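Local coordinates for protein tRNA-5-methyluridine(54) 2-sulfurtransferase (Pyrococcus horikoshii, PDB 3VRH) that catalyses the ATP-dependent 2-thiolation of 5-methyluridine at position 54 in the T loop of tRNAs, which stabilises these tRNAs at high temperature, at residues 35-40 with 196-201; 76-81 with 89-94; 181-186 with 190-195. All blocks are in the same frame, centred on the assembly; numbering follows the deposited sequence.

Contact 1 of 3, residues 35-40 with 196-201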
loop_
_atom_site.group_PDB
_atom_site.type_symbol
_atom_site.label_atom_id
_atom_site.label_comp_id
_atom_site.label_asym_id
_atom_site.label_seq_id
_atom_site.Cartn_x
_atom_site.Cartn_y
_atom_site.Cartn_z
ATOM N N SER A 35 4.890 26.229 -10.202
ATOM C CA SER A 35 6.035 27.079 -9.891
ATOM C C SER A 35 6.545 26.845 -8.458
ATOM O O SER A 35 7.748 26.753 -8.214
ATOM C CB SER A 35 5.658 28.537 -10.072
ATOM O OG SER A 35 6.788 29.321 -9.814
ATOM N N ARG A 36 5.615 26.737 -7.520
ATOM C CA ARG A 36 5.953 26.408 -6.130
ATOM C C ARG A 36 6.681 25.075 -6.017
ATOM O O ARG A 36 7.637 24.948 -5.254
ATOM C CB ARG A 36 4.699 26.417 -5.258
ATOM C CG ARG A 36 4.141 27.832 -5.057
ATOM C CD ARG A 36 2.678 27.858 -4.582
ATOM N NE ARG A 36 2.177 29.236 -4.526
ATOM C CZ ARG A 36 0.892 29.575 -4.443
ATOM N NH1 ARG A 36 -0.048 28.634 -4.405
ATOM N NH2 ARG A 36 0.544 30.859 -4.403
ATOM N N THR A 37 6.246 24.099 -6.806
ATOM C CA THR A 37 6.876 22.783 -6.812
ATOM C C THR A 37 8.297 22.817 -7.331
ATOM O O THR A 37 9.187 22.207 -6.738
ATOM C CB THR A 37 6.077 21.770 -7.653
ATOM O OG1 THR A 37 4.756 21.670 -7.124
ATOM C CG2 THR A 37 6.739 20.404 -7.615
ATOM N N ILE A 38 8.512 23.528 -8.438
ATOM C CA ILE A 38 9.844 23.662 -8.998
ATOM C C ILE A 38 10.796 24.304 -7.979
ATOM O O ILE A 38 11.913 23.838 -7.775
ATOM C CB ILE A 38 9.808 24.499 -10.282
ATOM C CG1 ILE A 38 8.974 23.782 -11.348
ATOM C CG2 ILE A 38 11.229 24.788 -10.776
ATOM C CD1 ILE A 38 8.641 24.661 -12.541
ATOM N N GLU A 39 10.330 25.373 -7.346
ATOM C CA GLU A 39 11.076 26.070 -6.301
ATOM C C GLU A 39 11.417 25.170 -5.113
ATOM O O GLU A 39 12.579 25.042 -4.735
ATOM C CB GLU A 39 10.239 27.243 -5.804
ATOM C CG GLU A 39 10.972 28.244 -4.953
ATOM C CD GLU A 39 10.245 29.580 -4.924
ATOM O OE1 GLU A 39 9.016 29.584 -4.653
ATOM O OE2 GLU A 39 10.891 30.619 -5.197
ATOM N N ARG A 40 10.403 24.545 -4.529
ATOM C CA ARG A 40 10.597 23.763 -3.313
ATOM C C ARG A 40 11.619 22.655 -3.466
ATOM O O ARG A 40 12.413 22.403 -2.552
ATOM C CB ARG A 40 9.286 23.131 -2.874
ATOM C CG ARG A 40 8.248 24.123 -2.456
ATOM C CD ARG A 40 6.888 23.494 -2.528
ATOM N NE ARG A 40 6.814 22.353 -1.629
ATOM C CZ ARG A 40 5.718 22.036 -0.964
ATOM N NH1 ARG A 40 5.712 20.987 -0.158
ATOM N NH2 ARG A 40 4.630 22.779 -1.112
ATOM N N LEU A 196 4.806 18.494 -12.244
ATOM C CA LEU A 196 3.402 18.349 -11.899
ATOM C C LEU A 196 3.225 17.471 -10.654
ATOM O O LEU A 196 2.123 16.999 -10.376
ATOM C CB LEU A 196 2.624 17.744 -13.062
ATOM C CG LEU A 196 2.644 18.505 -14.390
ATOM C CD1 LEU A 196 1.582 17.921 -15.317
ATOM C CD2 LEU A 196 2.454 20.029 -14.185
ATOM N N TYR A 197 4.312 17.278 -9.911
ATOM C CA TYR A 197 4.298 16.431 -8.713
ATOM C C TYR A 197 3.153 16.684 -7.739
ATOM O O TYR A 197 2.666 15.748 -7.114
ATOM C CB TYR A 197 5.629 16.537 -7.957
ATOM C CG TYR A 197 5.946 15.326 -7.094
ATOM C CD1 TYR A 197 6.340 14.117 -7.676
ATOM C CD2 TYR A 197 5.880 15.398 -5.701
ATOM C CE1 TYR A 197 6.628 12.999 -6.895
ATOM C CE2 TYR A 197 6.183 14.295 -4.907
ATOM C CZ TYR A 197 6.558 13.091 -5.506
ATOM O OH TYR A 197 6.858 11.980 -4.708
ATOM N N GLU A 198 2.722 17.935 -7.604
ATOM C CA GLU A 198 1.777 18.275 -6.539
ATOM C C GLU A 198 0.385 18.641 -7.023
ATOM O O GLU A 198 -0.499 18.961 -6.208
ATOM C CB GLU A 198 2.330 19.389 -5.637
ATOM C CG GLU A 198 3.677 19.045 -5.011
ATOM C CD GLU A 198 4.131 20.089 -4.009
ATOM O OE1 GLU A 198 4.800 21.060 -4.420
ATOM O OE2 GLU A 198 3.809 19.940 -2.810
ATOM N N VAL A 199 0.183 18.608 -8.339
ATOM C CA VAL A 199 -1.155 18.817 -8.878
ATOM C C VAL A 199 -1.819 17.452 -9.083
ATOM O O VAL A 199 -1.137 16.450 -9.311
ATOM C CB VAL A 199 -1.156 19.628 -10.195
ATOM C CG1 VAL A 199 -0.717 21.049 -9.952
ATOM C CG2 VAL A 199 -0.268 18.948 -11.245
ATOM N N THR A 200 -3.143 17.414 -8.992
ATOM C CA THR A 200 -3.870 16.164 -9.122
ATOM C C THR A 200 -4.199 15.906 -10.590
ATOM O O THR A 200 -4.126 16.811 -11.422
ATOM C CB THR A 200 -5.182 16.192 -8.318
ATOM O OG1 THR A 200 -6.072 17.145 -8.911
ATOM C CG2 THR A 200 -4.927 16.563 -6.838
ATOM N N GLU A 201 -4.560 14.668 -10.903
ATOM C CA GLU A 201 -4.905 14.305 -12.263
ATOM C C GLU A 201 -6.143 15.071 -12.709
ATOM O O GLU A 201 -6.254 15.502 -13.854
ATOM C CB GLU A 201 -5.111 12.791 -12.408
ATOM C CG GLU A 201 -5.402 12.398 -13.857
ATOM C CD GLU A 201 -5.114 10.949 -14.171
ATOM O OE1 GLU A 201 -4.844 10.157 -13.241
ATOM O OE2 GLU A 201 -5.151 10.604 -15.363
HETATM O O HOH W 1 3.173 20.480 -9.046
#
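E198 reaches over one face of the R40 guanidinium with a single oxygen, OE2, 3.2 Å above the plane and displaced toward the rim. The two flat groups stand nearly perpendicular, 86° apart, and no N-H of the arginine points at the acid. The salt bridge, 3.4 Å from R40 NH2 to E198 OE2, is therefore held by charge alone, an ion pair that probably fixes orientation less strictly than an in-plane bond. A bend at chi3 (61°) carries the arginine chain over the acid.

The other carboxylate oxygen faces T37. Its OG1 comes within hydrogen-bonding distance of E198 OE1 (2.8 Å), although the backbone carbonyl of K33, one turn earlier in the helix, competes for the same hydroxyl proton. T37 OG1 also accepts a bond from a water, at 2.8 Å, which in turn takes the backbone N-H of E198. A possible direct bond and a water bridge thus run in parallel between T37 and E198. The T37 chi1 of -59° turns CG2 anti to the backbone N, against Y197 CB at 4.0 Å. An alanine in place of E198 would probably leave R40 without this countercharge and remove a possible acceptor of the T37 hydroxyl.

The type I turn from L196 to V199 presents the acid to helix 23-40. L196 and V199 also pack on that helix, against V34, F30 and K33, while Y197 reaches V250 and L254 of helix 245-256 and bonds through OH to E160, and T200 provides the N-cap of helix 201-211.

Contact 2 of 3, residues 76-81 with 89-94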
loop_
_atom_site.group_PDB
_atom_site.type_symbol
_atom_site.label_atom_id
_atom_site.label_comp_id
_atom_site.label_asym_id
_atom_site.label_seq_id
_atom_site.Cartn_x
_atom_site.Cartn_y
_atom_site.Cartn_z
ATOM N N CYS A 76 10.544 20.038 -27.113
ATOM C CA CYS A 76 9.791 18.820 -26.887
ATOM C C CYS A 76 10.259 17.705 -27.786
ATOM O O CYS A 76 10.758 17.947 -28.893
ATOM C CB CYS A 76 8.302 19.069 -27.078
ATOM S SG CYS A 76 7.702 20.399 -26.043
ATOM N N LEU A 77 10.111 16.482 -27.289
ATOM C CA LEU A 77 10.436 15.295 -28.052
ATOM C C LEU A 77 9.241 14.355 -28.039
ATOM O O LEU A 77 8.727 14.015 -26.970
ATOM C CB LEU A 77 11.644 14.580 -27.449
ATOM C CG LEU A 77 11.870 13.141 -27.923
ATOM C CD1 LEU A 77 12.267 13.114 -29.388
ATOM C CD2 LEU A 77 12.919 12.432 -27.065
ATOM N N HIS A 78 8.806 13.930 -29.223
ATOM C CA HIS A 78 7.755 12.932 -29.317
ATOM C C HIS A 78 8.327 11.641 -29.831
ATOM O O HIS A 78 8.957 11.616 -30.883
ATOM C CB HIS A 78 6.641 13.378 -30.253
ATOM C CG HIS A 78 5.639 12.306 -30.529
ATOM N ND1 HIS A 78 4.731 11.878 -29.585
ATOM C CD2 HIS A 78 5.408 11.566 -31.639
ATOM C CE1 HIS A 78 3.980 10.921 -30.102
ATOM N NE2 HIS A 78 4.365 10.720 -31.351
ATOM N N ILE A 79 8.095 10.559 -29.100
ATOM C CA ILE A 79 8.615 9.276 -29.518
ATOM C C ILE A 79 7.473 8.445 -30.071
ATOM O O ILE A 79 6.608 7.966 -29.330
ATOM C CB ILE A 79 9.336 8.556 -28.363
ATOM C CG1 ILE A 79 10.553 9.378 -27.930
ATOM C CG2 ILE A 79 9.728 7.122 -28.760
ATOM C CD1 ILE A 79 11.117 8.977 -26.565
ATOM N N ASN A 80 7.483 8.314 -31.396
ATOM C CA ASN A 80 6.462 7.619 -32.154
ATOM C C ASN A 80 6.694 6.101 -32.047
ATOM O O ASN A 80 7.755 5.597 -32.417
ATOM C CB ASN A 80 6.491 8.146 -33.602
ATOM C CG ASN A 80 5.503 7.439 -34.521
ATOM O OD1 ASN A 80 5.339 6.220 -34.469
ATOM N ND2 ASN A 80 4.845 8.210 -35.376
ATOM N N LEU A 81 5.693 5.384 -31.527
ATOM C CA LEU A 81 5.855 3.966 -31.165
ATOM C C LEU A 81 5.733 3.023 -32.357
ATOM O O LEU A 81 6.010 1.836 -32.244
ATOM C CB LEU A 81 4.870 3.562 -30.059
ATOM C CG LEU A 81 4.854 4.475 -28.833
ATOM C CD1 LEU A 81 3.924 3.918 -27.740
ATOM C CD2 LEU A 81 6.273 4.689 -28.306
ATOM N N LYS A 89 -2.039 9.173 -35.452
ATOM C CA LYS A 89 -2.924 10.112 -34.762
ATOM C C LYS A 89 -2.241 10.681 -33.518
ATOM O O LYS A 89 -2.363 11.874 -33.235
ATOM C CB LYS A 89 -4.293 9.493 -34.411
ATOM C CG LYS A 89 -5.256 10.504 -33.767
ATOM C CD LYS A 89 -6.597 9.903 -33.284
ATOM C CE LYS A 89 -7.536 9.575 -34.449
ATOM N NZ LYS A 89 -7.678 10.739 -35.380
ATOM N N SER A 90 -1.499 9.840 -32.795
ATOM C CA SER A 90 -0.772 10.290 -31.594
ATOM C C SER A 90 0.274 11.365 -31.906
ATOM O O SER A 90 0.382 12.376 -31.205
ATOM C CB SER A 90 -0.104 9.111 -30.871
ATOM O OG SER A 90 -1.074 8.182 -30.359
ATOM N N GLU A 91 1.073 11.124 -32.935
ATOM C CA GLU A 91 2.044 12.113 -33.360
ATOM C C GLU A 91 1.350 13.415 -33.754
ATOM O O GLU A 91 1.849 14.492 -33.454
ATOM C CB GLU A 91 2.865 11.588 -34.534
ATOM C CG GLU A 91 3.956 12.541 -34.976
ATOM C CD GLU A 91 4.873 11.949 -36.031
ATOM O OE1 GLU A 91 5.500 10.897 -35.766
ATOM O OE2 GLU A 91 4.964 12.545 -37.118
ATOM N N GLU A 92 0.194 13.313 -34.414
ATOM C CA GLU A 92 -0.525 14.506 -34.835
ATOM C C GLU A 92 -0.984 15.328 -33.641
ATOM O O GLU A 92 -0.923 16.554 -33.687
ATOM C CB GLU A 92 -1.712 14.173 -35.756
ATOM C CG GLU A 92 -1.322 13.695 -37.155
ATOM C CD GLU A 92 -0.321 14.622 -37.849
ATOM O OE1 GLU A 92 -0.567 15.857 -37.887
ATOM O OE2 GLU A 92 0.719 14.117 -38.350
ATOM N N TYR A 93 -1.433 14.651 -32.580
ATOM C CA TYR A 93 -1.833 15.323 -31.338
ATOM C C TYR A 93 -0.635 16.043 -30.681
ATOM O O TYR A 93 -0.741 17.179 -30.222
ATOM C CB TYR A 93 -2.513 14.330 -30.368
ATOM C CG TYR A 93 -3.999 14.232 -30.635
ATOM C CD1 TYR A 93 -4.489 13.391 -31.613
ATOM C CD2 TYR A 93 -4.904 15.028 -29.949
ATOM C CE1 TYR A 93 -5.845 13.332 -31.896
ATOM C CE2 TYR A 93 -6.260 14.969 -30.219
ATOM C CZ TYR A 93 -6.729 14.118 -31.195
ATOM O OH TYR A 93 -8.080 14.055 -31.488
ATOM N N ALA A 94 0.509 15.375 -30.654
ATOM C CA ALA A 94 1.709 15.979 -30.107
ATOM C C ALA A 94 2.118 17.216 -30.932
ATOM O O ALA A 94 2.421 18.265 -30.364
ATOM C CB ALA A 94 2.838 14.958 -30.049
#
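In H78, N80 and E91 alike, CG stands anti to the backbone N; these torsions turn H78 and N80 to the helix, and carry the E91 chain across the H78 ring to meet N80. For H78 (chi1 172°) the result is an imidazole laid obliquely against the helix backbone: NE2 approaches E91 CA at 3.4 Å, and ND1 lies 3.6 Å from A94 CB. The small A94 side chain probably lets the ring sit this near the helix, while H78 ND1 hydrogen-bonds to the carbonyl of V54.

N80 and E91 supply the hydrogen bond between the two elements. N80 ND2 donates to E91 OE1 at 2.8 Å in an almost straight line, 167° at the hydrogen. The acceptor lies close to the amide plane, yet the donor comes from above the carboxylate plane, and the two planes are turned 76° apart. Each group has another mate: N80 OD1 receives the N-H of G82, and E91 OE2 forms a salt bridge with R109, so this buried carboxylate is probably neutralised by the arginine.

Helix segment 89-94 runs nearly antiparallel to strand segment 76-80, 8.9 Å from it at closest approach of the axes; it belongs to the crossover helix of the beta-alpha-beta unit 73-80, 87-101, 105-109. Pointing away from this helix, I79, an ATP-binding residue, packs on helix 127-145.

Contact 3 of 3, residues 181-186 with 190-195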
loop_
_atom_site.group_PDB
_atom_site.type_symbol
_atom_site.label_atom_id
_atom_site.label_comp_id
_atom_site.label_asym_id
_atom_site.label_seq_id
_atom_site.Cartn_x
_atom_site.Cartn_y
_atom_site.Cartn_z
ATOM N N PRO A 181 10.129 13.638 -6.836
ATOM C CA PRO A 181 10.008 14.593 -7.946
ATOM C C PRO A 181 11.289 14.801 -8.744
ATOM O O PRO A 181 11.253 15.497 -9.775
ATOM C CB PRO A 181 9.619 15.898 -7.244
ATOM C CG PRO A 181 10.247 15.790 -5.876
ATOM C CD PRO A 181 10.287 14.307 -5.529
ATOM N N ILE A 182 12.399 14.225 -8.298
ATOM C CA ILE A 182 13.680 14.484 -8.965
ATOM C C ILE A 182 14.669 13.321 -8.937
ATOM O O ILE A 182 14.859 12.668 -7.910
ATOM C CB ILE A 182 14.366 15.768 -8.421
ATOM C CG1 ILE A 182 15.680 16.043 -9.179
ATOM C CG2 ILE A 182 14.567 15.674 -6.899
ATOM C CD1 ILE A 182 16.301 17.365 -8.858
ATOM N N LEU A 183 15.266 13.050 -10.091
ATOM C CA LEU A 183 16.371 12.114 -10.203
ATOM C C LEU A 183 17.577 12.908 -10.706
ATOM O O LEU A 183 17.668 13.232 -11.893
ATOM C CB LEU A 183 16.022 10.977 -11.166
ATOM C CG LEU A 183 14.772 10.136 -10.847
ATOM C CD1 LEU A 183 14.267 9.412 -12.089
ATOM C CD2 LEU A 183 15.013 9.119 -9.729
ATOM N N PRO A 184 18.500 13.254 -9.790
ATOM C CA PRO A 184 19.617 14.155 -10.101
ATOM C C PRO A 184 20.478 13.616 -11.217
ATOM O O PRO A 184 20.566 12.401 -11.373
ATOM C CB PRO A 184 20.421 14.184 -8.797
ATOM C CG PRO A 184 19.433 13.820 -7.747
ATOM C CD PRO A 184 18.515 12.826 -8.381
ATOM N N GLN A 185 21.088 14.510 -11.990
ATOM C CA GLN A 185 21.998 14.091 -13.046
ATOM C C GLN A 185 23.074 13.188 -12.471
ATOM O O GLN A 185 23.678 13.515 -11.452
ATOM C CB GLN A 185 22.661 15.298 -13.687
ATOM C CG GLN A 185 23.830 14.936 -14.592
ATOM C CD GLN A 185 24.877 16.019 -14.608
ATOM O OE1 GLN A 185 24.800 16.969 -15.400
ATOM N NE2 GLN A 185 25.857 15.900 -13.711
ATOM N N GLN A 186 23.303 12.052 -13.119
ATOM C CA GLN A 186 24.266 11.081 -12.627
ATOM C C GLN A 186 24.952 10.404 -13.799
ATOM O O GLN A 186 24.413 9.465 -14.389
ATOM C CB GLN A 186 23.569 10.048 -11.734
ATOM C CG GLN A 186 24.494 9.027 -11.090
ATOM C CD GLN A 186 23.758 8.110 -10.128
ATOM O OE1 GLN A 186 22.602 8.361 -9.771
ATOM N NE2 GLN A 186 24.422 7.040 -9.706
ATOM N N ILE A 190 20.701 11.995 -17.622
ATOM C CA ILE A 190 20.312 13.393 -17.499
ATOM C C ILE A 190 19.329 13.566 -16.347
ATOM O O ILE A 190 18.535 12.667 -16.072
ATOM C CB ILE A 190 19.649 13.902 -18.808
ATOM C CG1 ILE A 190 20.580 13.696 -20.003
ATOM C CG2 ILE A 190 19.261 15.365 -18.686
ATOM C CD1 ILE A 190 21.845 14.515 -19.934
ATOM N N LYS A 191 19.384 14.720 -15.683
ATOM C CA LYS A 191 18.446 15.045 -14.611
ATOM C C LYS A 191 17.001 14.952 -15.098
ATOM O O LYS A 191 16.646 15.571 -16.113
ATOM C CB LYS A 191 18.701 16.458 -14.065
ATOM C CG LYS A 191 17.696 16.878 -12.999
ATOM C CD LYS A 191 18.114 18.135 -12.253
ATOM C CE LYS A 191 18.018 19.351 -13.145
ATOM N NZ LYS A 191 17.804 20.601 -12.361
ATOM N N LYS A 192 16.186 14.179 -14.376
ATOM C CA LYS A 192 14.757 14.032 -14.666
ATOM C C LYS A 192 13.941 14.615 -13.529
ATOM O O LYS A 192 14.179 14.281 -12.365
ATOM C CB LYS A 192 14.364 12.555 -14.873
ATOM C CG LYS A 192 14.817 11.981 -16.196
ATOM C CD LYS A 192 14.425 10.514 -16.408
ATOM C CE LYS A 192 13.041 10.348 -17.038
ATOM N NZ LYS A 192 12.747 8.895 -17.290
ATOM N N VAL A 193 12.981 15.473 -13.871
ATOM C CA VAL A 193 12.135 16.140 -12.889
ATOM C C VAL A 193 10.646 15.997 -13.217
ATOM O O VAL A 193 10.273 15.728 -14.361
ATOM C CB VAL A 193 12.493 17.637 -12.751
ATOM C CG1 VAL A 193 13.906 17.803 -12.247
ATOM C CG2 VAL A 193 12.310 18.362 -14.095
ATOM N N LYS A 194 9.809 16.176 -12.197
ATOM C CA LYS A 194 8.358 16.026 -12.307
ATOM C C LYS A 194 7.706 17.295 -11.755
ATOM O O LYS A 194 7.348 17.357 -10.565
ATOM C CB LYS A 194 7.876 14.782 -11.509
ATOM C CG LYS A 194 8.365 13.456 -12.077
ATOM C CD LYS A 194 7.941 12.244 -11.240
ATOM C CE LYS A 194 8.489 10.964 -11.866
ATOM N NZ LYS A 194 8.000 9.726 -11.183
ATOM N N PRO A 195 7.582 18.326 -12.598
ATOM C CA PRO A 195 6.988 19.603 -12.185
ATOM C C PRO A 195 5.509 19.521 -11.783
ATOM O O PRO A 195 5.017 20.392 -11.070
ATOM C CB PRO A 195 7.135 20.483 -13.441
ATOM C CG PRO A 195 8.223 19.818 -14.264
ATOM C CD PRO A 195 8.109 18.365 -13.980
HETATM O O HOH W 2 21.456 17.135 -16.102
#
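Segments 181-186 and 190-195 run antiparallel, and three backbone bonds stitch them together. L183 and K192 form a hydrogen-bonded pair: L183 N donates to K192 O at 2.8 Å, nearly straight at 174°, and K192 N returns a bond of 3.0 Å to L183 O. The neighbouring pair, I182 with V193, is non-hydrogen-bonded, and its CA atoms draw in to 4.5 Å. Beyond it K194 N donates to P181 O at 2.9 Å, but the angle at the hydrogen falls to 137°. Each of the three carbonyls takes a CA-H as well as an N-H: V193 CA meets P181 O, I182 CA meets K192 O and K191 CA meets L183 O.

This is a beta hairpin, and it forms one border of the mixed sheet of the PP-loop family domain. Strand 191-193 lies parallel to strand 150-152, bonding to I151 and T153, whereas strand 182-183 is the outermost antiparallel member within the chain.

Alternation sorts the side chains. I182 and V193 emerge on one face, side by side and pointing the same way. With CG1 anti to the backbone N (chi1 -178°), I182 lays this branch 4.0 Å from V193 CG1, and its CD1 meets K191 CD at 3.9 Å. The lysine contributes its aliphatic stem here, while NZ is held by the carbonyl of L43 and the carboxylate of E48. On the opposite face L183 CD1 lies 4.2 Å from K192 CB, and the rest of K192 extends toward R136 and M139 of helix 127-145. Near the turn, Q185 CB packs against K191 CB at 4.1 Å.

How the contacts relate
From the N terminus, helix 23-40 supplies the first half of contact 1, whose loop stays open for some 155 residues until the turn at 196-199 closes it. Contacts 2 and 3 both fall within that span, one after the other. Contact 2 closes a short loop by setting helix 87-101 on strand 73-80; contact 3 closes another as a hairpin on the same sheet, their centres about 22 Å apart. The hairpin's second strand leads directly into the turn of contact 1, and the two contacts touch where Y197 packs on P181. Contact 1 ties helix 23-40 to the loop that follows the hairpin, contact 3 forms the sheet's edge, and contact 2 covers strand 73-80 across the chain's centre.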